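Local coordinates for single-stranded DNA-binding protein (Thermus aquaticus, PDB 2FXQ) that binds single-stranded DNA through paired OB folds and probably recruits partner proteins to it during replication, recombination and repair, at residues Gly26-Asp31 with Arg61-Trp66; Gly36-Thr41 with Val50-Arg55; Pro141-Thr146 with Leu182-Ser187; Leu201-Trp206 with Phe215-Glu220. All coordinates share one frame; numbering follows the deposited sequence.

The chain carries two OB folds. Contacts 1 and 2 belong to the first and contacts 3 and 4 to the second. Contacts 1 and 2 have their centres about 26 Å apart and share one long strand (28-41); along the sequence contact 2 falls between the two segments of contact 1. Contacts 3 and 4 follow, linked by the chain running from helix 180-186 into strand 194-207, with centres about 17 Å apart. Contacts 1 and 3, each joining a helix to its own fold, lie on opposite sides of the chain's centre, their centres about 41 Å apart. The hairpins of contacts 2 and 4, centres about 10 Å apart, touch across the junction of the folds, through probable hydrogen bonds between Tyr53 N and Asn203 OD1 and between His54 and Leu201.

Contact 1: residues Gly26-Asp31 with Arg61-Trp66; sequences GLAILD and RQAEMW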
# COMPACT_ATOMS: atom_id res chain seq x y z
N GLY A 26 -2.09 30.33 15.60
CA GLY A 26 -1.11 30.55 14.56
C GLY A 26 -0.68 29.26 13.83
O GLY A 26 0.11 29.34 12.88
N LEU A 27 -1.14 28.10 14.26
CA LEU A 27 -0.74 26.85 13.58
C LEU A 27 -1.21 26.83 12.13
O LEU A 27 -2.37 27.10 11.88
CB LEU A 27 -1.30 25.65 14.28
CG LEU A 27 -0.85 24.27 13.80
CD1 LEU A 27 0.62 23.98 14.24
CD2 LEU A 27 -1.82 23.26 14.45
N ALA A 28 -0.31 26.50 11.20
CA ALA A 28 -0.64 26.50 9.79
C ALA A 28 -1.52 25.33 9.45
O ALA A 28 -1.27 24.23 9.91
CB ALA A 28 0.67 26.39 8.96
N ILE A 29 -2.49 25.56 8.57
CA ILE A 29 -3.43 24.52 8.09
C ILE A 29 -3.42 24.66 6.58
O ILE A 29 -3.67 25.78 6.05
CB ILE A 29 -4.86 24.79 8.60
CG1 ILE A 29 -4.95 24.65 10.09
CG2 ILE A 29 -5.86 23.72 8.11
CD1 ILE A 29 -6.23 25.35 10.62
N LEU A 30 -3.15 23.55 5.88
CA LEU A 30 -3.25 23.53 4.42
C LEU A 30 -4.18 22.37 4.05
O LEU A 30 -3.84 21.22 4.25
CB LEU A 30 -1.88 23.33 3.78
CG LEU A 30 -1.86 23.56 2.23
CD1 LEU A 30 -2.15 25.07 1.91
CD2 LEU A 30 -0.51 23.18 1.66
N ASP A 31 -5.39 22.70 3.62
CA ASP A 31 -6.37 21.69 3.26
C ASP A 31 -6.32 21.45 1.77
O ASP A 31 -6.44 22.40 1.01
CB ASP A 31 -7.76 22.15 3.65
CG ASP A 31 -8.05 21.96 5.12
OD1 ASP A 31 -7.49 21.05 5.77
OD2 ASP A 31 -8.84 22.69 5.73
N ARG A 61 4.20 21.95 10.29
CA ARG A 61 5.39 22.08 9.43
C ARG A 61 5.16 21.71 7.95
O ARG A 61 5.65 22.41 7.06
CB ARG A 61 6.51 21.21 9.98
CG ARG A 61 7.87 21.63 9.55
CD ARG A 61 8.92 20.54 9.84
NE ARG A 61 9.08 20.26 11.27
CZ ARG A 61 10.04 20.76 12.06
NH1 ARG A 61 10.98 21.58 11.58
NH2 ARG A 61 10.07 20.43 13.35
N GLN A 62 4.43 20.62 7.70
CA GLN A 62 4.08 20.27 6.29
C GLN A 62 3.22 21.36 5.65
O GLN A 62 3.37 21.63 4.48
CB GLN A 62 3.33 18.96 6.19
CG GLN A 62 4.22 17.67 6.33
CD GLN A 62 5.10 17.35 5.07
OE1 GLN A 62 4.62 17.26 3.93
NE2 GLN A 62 6.39 17.14 5.31
N ALA A 63 2.33 21.97 6.41
CA ALA A 63 1.51 23.05 5.83
C ALA A 63 2.38 24.27 5.43
O ALA A 63 2.15 24.89 4.36
CB ALA A 63 0.43 23.46 6.82
N GLU A 64 3.34 24.64 6.30
CA GLU A 64 4.24 25.78 6.01
C GLU A 64 5.14 25.47 4.79
O GLU A 64 5.38 26.33 3.93
CB GLU A 64 5.15 26.10 7.19
CG GLU A 64 4.43 26.53 8.47
CD GLU A 64 4.11 28.01 8.46
OE1 GLU A 64 3.56 28.51 9.46
OE2 GLU A 64 4.38 28.66 7.43
N MET A 65 5.61 24.23 4.72
CA MET A 65 6.51 23.77 3.63
C MET A 65 5.88 23.94 2.26
O MET A 65 6.51 24.42 1.30
CB MET A 65 6.82 22.28 3.82
CG MET A 65 7.86 21.76 2.85
SD MET A 65 8.24 20.01 3.15
CE MET A 65 8.08 19.91 5.12
N TRP A 66 4.63 23.51 2.15
CA TRP A 66 3.96 23.48 0.85
C TRP A 66 2.95 24.58 0.59
O TRP A 66 2.35 24.59 -0.45
CB TRP A 66 3.22 22.14 0.65
CG TRP A 66 4.12 21.00 0.79
CD1 TRP A 66 4.16 20.08 1.77
CD2 TRP A 66 5.15 20.66 -0.14
NE1 TRP A 66 5.17 19.17 1.53
CE2 TRP A 66 5.78 19.51 0.35
CE3 TRP A 66 5.58 21.20 -1.35
CZ2 TRP A 66 6.86 18.90 -0.33
CZ3 TRP A 66 6.62 20.58 -2.04
CH2 TRP A 66 7.26 19.46 -1.51
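The start of strand 28-41 packs against the short helix 61-66 in an apolar strand-on-helix contact at an outer end of the first repeat. Ala63 is the middle of it. Its CB lies 3.6 Å from Ala28 CB and 3.8 Å from Leu30 CB, so the methyl sits between two residues that point from the same side of the strand. Alanine suits position 63, with Ala28 facing it, because the backbones come close: the CA atoms of Leu30 and Ala63 are 5.0 Å apart, and the axes of strand 28-31 and helix 61-66 pass at 6.7 Å, inclined by 69°.

The helix directly follows strand 47-59, which pairs with strand 28-41, and this is the position of the single helix of an OB fold, set against the sheet. Leu30 reaches further along the helix. With CG opposite the backbone N across the CA-CB bond (chi1 -169°), the side chain carries CD2 to 4.0 Å from Trp66 CB, and to 3.8 Å from Trp66 O. The Trp66 indole itself turns off toward strand 103-106, where it touches Ile104 and Pro106. Its NE1 donates to Gln62 OE1 at 3.1 Å from above the carbonyl plane, and that oxygen also takes a hydrogen bond from Ile104 N.

At the other border Glu64 bends at chi2 (-84°), which brings its chain back over the Ala28 methyl. CG, CD and OE1 all lie along that methyl, with OE1 3.6 Å from Ala28 CB. A long acidic chain fits on this exposed side of the helix, where it also touches Met20.

Contact 2: residues Gly36-Thr41 with Val50-Arg55; sequences GQDAFT and VPWYHR
Gly36 and Trp52 form a hydrogen-bonded antiparallel pair in which both backbone bonds are made: Gly36 N donates to Trp52 O at 3.1 Å, and Trp52 N to Gly36 O at 3.0 Å. Two residues further on, Asp38 and Val50 repeat the pattern, N to O in each direction at 2.9 Å. Between them lies the non-hydrogen-bonded pair of Gln37 and Pro51. Proline is tolerated there because this position asks for no N-H toward the partner strand, and Pro51 CA adds a CA-H...O contact to Gly36 O, which also accepts from Trp52 N.

The strands belong to the hairpin 28-41/47-59 of the first OB fold. The indole of Trp52 lies over Gly36, with CG placed between the backbone N and the carbonyl carbon (chi1 57°). Gly36 CA then makes a CH-pi contact 3.7 Å from the centroid of the five-membered ring, 21° off its normal; a residue without a side chain suits this close stacking. In the ring plane, NE1 of Trp52 donates to a water at 3.1 Å, and the same water donates to Gln37 O.

Asp38 OD1 is 3.3 Å from Trp52 CD1, but its hydrogen bond comes from Asn129 ND2, at the start of the second repeat. Further toward the hairpin turn the Phe40 ring meets Val50 edge-on, its CE2 3.5 Å from Val50 CG1, an apolar patch beside the polar ladder.

The chemistry therefore implies a hairpin tied chiefly by backbone bonds, in which the buried indole N-H is satisfied by water and the OD1 oxygen of Asp38 by the other repeat.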
# COMPACT_ATOMS: atom_id res chain seq x y z
N GLY A 36 -9.78 11.35 -7.64
CA GLY A 36 -9.28 10.28 -8.48
C GLY A 36 -10.47 9.42 -8.92
O GLY A 36 -11.64 9.83 -8.80
N GLN A 37 -10.19 8.21 -9.36
CA GLN A 37 -11.26 7.29 -9.78
C GLN A 37 -11.00 5.93 -9.19
O GLN A 37 -9.85 5.53 -9.07
CB GLN A 37 -11.18 7.13 -11.33
CG GLN A 37 -11.14 8.42 -12.10
CD GLN A 37 -12.53 9.06 -12.20
OE1 GLN A 37 -13.56 8.38 -12.02
NE2 GLN A 37 -12.56 10.35 -12.46
N ASP A 38 -12.02 5.16 -8.88
CA ASP A 38 -11.71 3.74 -8.88
C ASP A 38 -12.69 2.88 -9.57
O ASP A 38 -13.86 3.19 -9.66
CB ASP A 38 -11.56 3.16 -7.53
CG ASP A 38 -12.15 3.96 -6.55
OD1 ASP A 38 -11.31 4.34 -5.69
OD2 ASP A 38 -13.38 4.27 -6.59
N ALA A 39 -12.14 1.76 -9.95
CA ALA A 39 -12.84 0.77 -10.74
C ALA A 39 -13.61 -0.13 -9.79
O ALA A 39 -13.15 -0.42 -8.65
CB ALA A 39 -11.83 -0.01 -11.51
N PHE A 40 -14.79 -0.55 -10.23
CA PHE A 40 -15.50 -1.61 -9.55
C PHE A 40 -16.34 -2.37 -10.57
O PHE A 40 -16.49 -1.91 -11.69
CB PHE A 40 -16.37 -1.04 -8.43
CG PHE A 40 -17.53 -0.25 -8.92
CD1 PHE A 40 -18.80 -0.83 -9.03
CD2 PHE A 40 -17.37 1.09 -9.27
CE1 PHE A 40 -19.89 -0.09 -9.49
CE2 PHE A 40 -18.46 1.84 -9.74
CZ PHE A 40 -19.73 1.26 -9.83
N THR A 41 -16.86 -3.53 -10.16
CA THR A 41 -17.76 -4.36 -10.97
C THR A 41 -19.15 -4.24 -10.37
O THR A 41 -19.35 -4.56 -9.18
CB THR A 41 -17.28 -5.82 -10.91
OG1 THR A 41 -15.97 -5.90 -11.47
CG2 THR A 41 -18.12 -6.72 -11.82
N VAL A 50 -15.84 5.05 -10.69
CA VAL A 50 -16.55 6.15 -10.05
C VAL A 50 -15.52 7.01 -9.36
O VAL A 50 -14.56 6.48 -8.81
CB VAL A 50 -17.60 5.78 -8.99
CG1 VAL A 50 -18.92 5.31 -9.67
CG2 VAL A 50 -17.07 4.81 -7.97
N PRO A 51 -15.73 8.31 -9.42
CA PRO A 51 -14.80 9.24 -8.77
C PRO A 51 -14.83 9.12 -7.27
O PRO A 51 -15.83 8.62 -6.67
CB PRO A 51 -15.31 10.60 -9.20
CG PRO A 51 -16.75 10.36 -9.68
CD PRO A 51 -16.85 9.00 -10.12
N TRP A 52 -13.70 9.51 -6.66
CA TRP A 52 -13.61 9.71 -5.25
C TRP A 52 -13.13 11.15 -5.12
O TRP A 52 -12.43 11.64 -6.01
CB TRP A 52 -12.64 8.69 -4.60
CG TRP A 52 -11.19 8.58 -5.06
CD1 TRP A 52 -10.64 7.57 -5.86
CD2 TRP A 52 -10.11 9.43 -4.67
NE1 TRP A 52 -9.28 7.80 -5.97
CE2 TRP A 52 -8.93 8.90 -5.25
CE3 TRP A 52 -10.01 10.60 -3.89
CZ2 TRP A 52 -7.66 9.49 -5.07
CZ3 TRP A 52 -8.73 11.19 -3.70
CH2 TRP A 52 -7.57 10.62 -4.31
N TYR A 53 -13.52 11.80 -4.02
CA TYR A 53 -13.10 13.13 -3.67
C TYR A 53 -12.82 13.03 -2.20
O TYR A 53 -13.69 12.63 -1.42
CB TYR A 53 -14.24 14.21 -3.87
CG TYR A 53 -14.66 14.27 -5.31
CD1 TYR A 53 -15.67 13.42 -5.80
CD2 TYR A 53 -13.99 15.11 -6.20
CE1 TYR A 53 -16.03 13.44 -7.17
CE2 TYR A 53 -14.35 15.13 -7.59
CZ TYR A 53 -15.37 14.31 -8.05
OH TYR A 53 -15.70 14.35 -9.41
N HIS A 54 -11.64 13.45 -1.79
CA HIS A 54 -11.34 13.41 -0.37
C HIS A 54 -10.55 14.59 0.06
O HIS A 54 -9.65 15.03 -0.67
CB HIS A 54 -10.52 12.16 -0.03
CG HIS A 54 -11.24 10.89 -0.35
ND1 HIS A 54 -12.49 10.61 0.17
CD2 HIS A 54 -10.88 9.82 -1.08
CE1 HIS A 54 -12.87 9.42 -0.25
NE2 HIS A 54 -11.93 8.93 -1.05
N ARG A 55 -10.80 15.00 1.29
CA ARG A 55 -10.06 16.08 1.90
C ARG A 55 -8.82 15.56 2.58
O ARG A 55 -8.84 14.52 3.24
CB ARG A 55 -10.92 16.81 2.92
CG ARG A 55 -10.12 17.91 3.66
CD ARG A 55 -10.13 19.27 2.97
NE ARG A 55 -11.02 20.19 3.69
CZ ARG A 55 -11.97 20.92 3.13
NH1 ARG A 55 -12.20 20.86 1.83
NH2 ARG A 55 -12.71 21.72 3.89
O HOH W 1 -7.36 5.82 -7.28

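Contact 3: residues Pro141-Thr146 with Leu182-Ser187; sequences PDLRYT and LAEWAS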
# COMPACT_ATOMS: atom_id res chain seq x y z
N PRO A 141 -21.31 -7.54 13.43
CA PRO A 141 -21.57 -7.09 12.04
C PRO A 141 -23.04 -7.35 11.77
O PRO A 141 -23.61 -8.30 12.27
CB PRO A 141 -20.71 -8.04 11.22
CG PRO A 141 -20.65 -9.26 12.04
CD PRO A 141 -20.51 -8.76 13.50
N ASP A 142 -23.70 -6.51 11.00
CA ASP A 142 -25.05 -6.88 10.64
C ASP A 142 -25.17 -7.11 9.12
O ASP A 142 -25.20 -6.18 8.37
CB ASP A 142 -26.05 -5.87 11.21
CG ASP A 142 -27.47 -6.35 11.07
OD1 ASP A 142 -28.28 -5.58 10.51
OD2 ASP A 142 -27.85 -7.48 11.47
N LEU A 143 -25.17 -8.36 8.67
CA LEU A 143 -25.21 -8.64 7.24
C LEU A 143 -26.56 -8.18 6.67
O LEU A 143 -27.61 -8.45 7.29
CB LEU A 143 -25.08 -10.13 6.99
CG LEU A 143 -24.99 -10.67 5.55
CD1 LEU A 143 -23.80 -10.01 4.81
CD2 LEU A 143 -24.79 -12.19 5.66
N ARG A 144 -26.53 -7.48 5.53
CA ARG A 144 -27.76 -7.26 4.76
C ARG A 144 -27.56 -7.66 3.31
O ARG A 144 -26.43 -7.98 2.86
CB ARG A 144 -28.20 -5.79 4.77
CG ARG A 144 -27.89 -4.96 6.00
CD ARG A 144 -28.60 -3.60 5.96
NE ARG A 144 -28.88 -3.22 4.57
CZ ARG A 144 -28.03 -2.57 3.77
NH1 ARG A 144 -26.84 -2.17 4.22
NH2 ARG A 144 -28.37 -2.32 2.51
N TYR A 145 -28.66 -7.64 2.58
CA TYR A 145 -28.62 -7.85 1.15
C TYR A 145 -29.23 -6.64 0.44
O TYR A 145 -30.26 -6.19 0.86
CB TYR A 145 -29.36 -9.14 0.83
CG TYR A 145 -28.56 -10.34 1.28
CD1 TYR A 145 -28.72 -10.89 2.57
CD2 TYR A 145 -27.60 -10.89 0.45
CE1 TYR A 145 -27.96 -11.98 2.99
CE2 TYR A 145 -26.87 -12.00 0.83
CZ TYR A 145 -27.06 -12.54 2.12
OH TYR A 145 -26.30 -13.64 2.48
N THR A 146 -28.58 -6.11 -0.61
CA THR A 146 -29.19 -5.00 -1.39
C THR A 146 -30.44 -5.53 -2.09
O THR A 146 -30.63 -6.74 -2.17
CB THR A 146 -28.24 -4.47 -2.48
OG1 THR A 146 -28.11 -5.46 -3.51
CG2 THR A 146 -26.80 -4.23 -1.93
N LEU A 182 -16.75 -11.22 0.88
CA LEU A 182 -16.12 -10.71 2.07
C LEU A 182 -17.14 -10.29 3.10
O LEU A 182 -16.90 -10.42 4.29
CB LEU A 182 -15.27 -9.45 1.68
CG LEU A 182 -13.83 -9.64 1.19
CD1 LEU A 182 -13.31 -8.17 1.09
CD2 LEU A 182 -13.05 -10.46 2.25
N ALA A 183 -18.31 -9.78 2.64
CA ALA A 183 -19.43 -9.46 3.59
C ALA A 183 -19.93 -10.77 4.26
O ALA A 183 -20.14 -10.83 5.49
CB ALA A 183 -20.58 -8.77 2.88
N GLU A 184 -20.07 -11.82 3.46
CA GLU A 184 -20.56 -13.10 4.02
C GLU A 184 -19.58 -13.67 5.01
O GLU A 184 -19.97 -14.15 6.06
CB GLU A 184 -20.76 -14.13 2.92
CG GLU A 184 -22.22 -14.52 2.81
CD GLU A 184 -22.67 -14.29 1.41
OE1 GLU A 184 -23.89 -14.20 1.19
OE2 GLU A 184 -21.76 -14.18 0.56
N TRP A 185 -18.31 -13.61 4.67
CA TRP A 185 -17.27 -14.03 5.62
C TRP A 185 -17.25 -13.15 6.88
O TRP A 185 -17.16 -13.66 7.99
CB TRP A 185 -15.90 -13.96 4.92
CG TRP A 185 -14.78 -14.31 5.80
CD1 TRP A 185 -14.24 -15.58 6.03
CD2 TRP A 185 -14.01 -13.40 6.61
NE1 TRP A 185 -13.20 -15.48 6.92
CE2 TRP A 185 -13.03 -14.16 7.29
CE3 TRP A 185 -14.04 -12.01 6.81
CZ2 TRP A 185 -12.12 -13.58 8.18
CZ3 TRP A 185 -13.20 -11.45 7.69
CH2 TRP A 185 -12.19 -12.23 8.36
N ALA A 186 -17.32 -11.82 6.71
CA ALA A 186 -17.27 -10.89 7.85
C ALA A 186 -18.44 -11.08 8.81
O ALA A 186 -18.36 -10.79 10.01
CB ALA A 186 -17.21 -9.43 7.34
N SER A 187 -19.53 -11.62 8.27
CA SER A 187 -20.71 -11.88 9.12
C SER A 187 -20.42 -12.90 10.26
O SER A 187 -21.19 -12.95 11.22
CB SER A 187 -21.91 -12.34 8.28
OG SER A 187 -21.81 -13.72 7.93
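Pro141 sets CG of its ring against the carbonyls of Ala186 and Ser187, opening a contact between the segment 141-146 and the helix of the second OB fold. This CG comes to 3.4 Å from Ala186 O and is also close to Ser187 O. The compact apolar ring fits between these carbonyls and Val153 and Leu155 of strand 151-160, so proline lies between helix and sheet.

Leu143 is the main apolar residue of the segment. Its CG is trans to the backbone N (chi1 -175°), which points the branched end at the helix, where the methyls part: CD1 reaches 4.0 Å from Ala183 CB, while CD2 lies 3.9 Å from Ser187 CB. The branched end of leucine can thus touch two residues one turn apart, and the small alanine lets it come close to the helix backbone. Ser187 turns its hydroxyl back into the helix, where OG donates to Glu184 O at 2.7 Å.

Tyr145, in strand 144-145, carries its ring out to the helix surface and also touches Ala151. Glu184 answers with a chain bent at chi2 (124°), and the ring and carboxylate planes are 47° apart. The phenol OH donates a hydrogen bond to Glu184 OE1 at 2.8 Å, using the anti lone pair of OE1, and OE1 lies near the plane of the tyrosine ring.

Contact 4: residues Leu201-Trp206 with Phe215-Glu220; sequences LVNDSW and FQTRVE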
# COMPACT_ATOMS: atom_id res chain seq x y z
N LEU A 201 -10.51 4.24 0.06
CA LEU A 201 -11.42 5.25 0.60
C LEU A 201 -12.44 5.59 -0.47
O LEU A 201 -12.07 5.83 -1.63
CB LEU A 201 -10.59 6.50 0.87
CG LEU A 201 -10.29 6.90 2.29
CD1 LEU A 201 -10.09 8.47 2.36
CD2 LEU A 201 -11.37 6.53 3.30
N VAL A 202 -13.73 5.50 -0.14
CA VAL A 202 -14.74 5.75 -1.18
C VAL A 202 -15.72 6.80 -0.67
O VAL A 202 -15.75 7.12 0.50
CB VAL A 202 -15.53 4.44 -1.56
CG1 VAL A 202 -14.60 3.34 -2.16
CG2 VAL A 202 -16.23 3.89 -0.35
N ASN A 203 -16.60 7.26 -1.56
CA ASN A 203 -17.60 8.22 -1.16
C ASN A 203 -18.94 7.52 -1.30
O ASN A 203 -19.27 7.01 -2.35
CB ASN A 203 -17.61 9.42 -2.10
CG ASN A 203 -16.33 10.24 -2.05
OD1 ASN A 203 -15.65 10.30 -3.03
ND2 ASN A 203 -16.05 10.92 -0.93
N ASP A 204 -19.67 7.45 -0.21
CA ASP A 204 -21.01 6.83 -0.22
C ASP A 204 -22.11 7.91 -0.24
O ASP A 204 -21.90 9.00 0.28
CB ASP A 204 -21.20 5.97 1.01
CG ASP A 204 -22.36 4.99 0.86
OD1 ASP A 204 -22.94 4.89 -0.26
OD2 ASP A 204 -22.77 4.30 1.83
N SER A 205 -23.25 7.58 -0.86
CA SER A 205 -24.40 8.48 -1.06
C SER A 205 -25.47 8.13 -0.05
O SER A 205 -25.72 6.94 0.19
CB SER A 205 -25.05 8.18 -2.43
OG SER A 205 -24.86 9.23 -3.35
N TRP A 206 -26.09 9.15 0.53
CA TRP A 206 -27.33 8.94 1.31
C TRP A 206 -28.40 9.81 0.69
O TRP A 206 -28.17 10.98 0.48
CB TRP A 206 -27.14 9.37 2.76
CG TRP A 206 -26.32 8.43 3.51
CD1 TRP A 206 -24.95 8.41 3.59
CD2 TRP A 206 -26.79 7.34 4.29
NE1 TRP A 206 -24.55 7.35 4.37
CE2 TRP A 206 -25.66 6.68 4.82
CE3 TRP A 206 -28.06 6.83 4.60
CZ2 TRP A 206 -25.76 5.55 5.64
CZ3 TRP A 206 -28.17 5.72 5.42
CH2 TRP A 206 -27.01 5.07 5.93
N PHE A 215 -23.30 13.02 1.07
CA PHE A 215 -22.14 12.16 0.84
C PHE A 215 -21.35 11.97 2.12
O PHE A 215 -21.32 12.85 2.98
CB PHE A 215 -21.26 12.70 -0.29
CG PHE A 215 -21.87 12.57 -1.64
CD1 PHE A 215 -22.73 13.55 -2.12
CD2 PHE A 215 -21.60 11.47 -2.44
CE1 PHE A 215 -23.32 13.44 -3.37
CE2 PHE A 215 -22.18 11.34 -3.70
CZ PHE A 215 -23.05 12.32 -4.16
N GLN A 216 -20.73 10.80 2.23
CA GLN A 216 -20.03 10.34 3.42
C GLN A 216 -18.79 9.56 2.89
O GLN A 216 -18.91 8.74 1.93
CB GLN A 216 -20.97 9.41 4.20
CG GLN A 216 -20.43 8.81 5.51
CD GLN A 216 -20.98 7.40 5.80
OE1 GLN A 216 -21.87 6.91 5.09
NE2 GLN A 216 -20.43 6.74 6.83
N THR A 217 -17.61 9.86 3.44
CA THR A 217 -16.41 9.10 3.09
C THR A 217 -16.41 7.85 3.96
O THR A 217 -16.67 7.94 5.15
CB THR A 217 -15.10 9.93 3.30
OG1 THR A 217 -14.92 10.89 2.24
CG2 THR A 217 -13.83 9.03 3.11
N ARG A 218 -16.14 6.68 3.38
CA ARG A 218 -15.92 5.51 4.21
C ARG A 218 -14.82 4.62 3.57
O ARG A 218 -14.39 4.83 2.43
CB ARG A 218 -17.14 4.59 4.34
CG ARG A 218 -18.52 5.22 4.36
CD ARG A 218 -19.50 4.31 3.66
NE ARG A 218 -19.79 3.11 4.44
CZ ARG A 218 -21.03 2.68 4.71
NH1 ARG A 218 -22.10 3.34 4.25
NH2 ARG A 218 -21.21 1.57 5.44
N VAL A 219 -14.47 3.60 4.31
CA VAL A 219 -13.45 2.64 3.85
C VAL A 219 -14.23 1.48 3.27
O VAL A 219 -15.11 0.93 3.95
CB VAL A 219 -12.54 2.18 5.01
CG1 VAL A 219 -11.65 0.96 4.58
CG2 VAL A 219 -11.72 3.43 5.56
N GLU A 220 -13.86 1.08 2.05
CA GLU A 220 -14.38 -0.16 1.49
C GLU A 220 -13.29 -1.21 1.68
O GLU A 220 -12.11 -1.01 1.25
CB GLU A 220 -14.75 0.04 0.01
CG GLU A 220 -15.15 -1.33 -0.59
CD GLU A 220 -15.16 -1.37 -2.11
OE1 GLU A 220 -15.66 -2.43 -2.63
OE2 GLU A 220 -14.69 -0.41 -2.77
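Torsions bring Asp204 and Arg218 together: chi1 of the aspartate (-163°) swings its carboxylate away from its own N and across to the partner strand, while the arginine chain bends at chi2 and again at chi3 (71°) to fold back over the neighbouring strand. This lies in the antiparallel hairpin 194-207/213-225 of the second OB fold. The salt bridge joins Arg218 NH1 to Asp204 OD2 at 2.7 Å, though as a hydrogen bond it is weak because the N-H...O line is strongly bent; Arg218 CD packs on Asp204 CB at 3.6 Å. Arginine suits the place because its methylenes can pack while the charge reaches the acid.

Backbone bonds link Val202 with Arg218 and Asp204 with Gln216 in both directions. On the other face, Leu201 CD2 touches Thr217 CG2 at 3.5 Å and Val219 CG2 at 3.9 Å, with Leu82 of the first repeat beside them. Asn203 OD1 and Thr217 OG1 hydrogen-bond to Tyr53 N and His54 ND1, respectively, so polar residues here serve the junction between repeats.

Near the hairpin turn, Ser205 OG, hydrogen-bonded to Arg213, lies 3.4 Å from Phe215 CE2. Trp206 NE1 donates to Gln216 OE1 at 2.8 Å, nearly straight at 172°, with the oxygen in the plane of the indole.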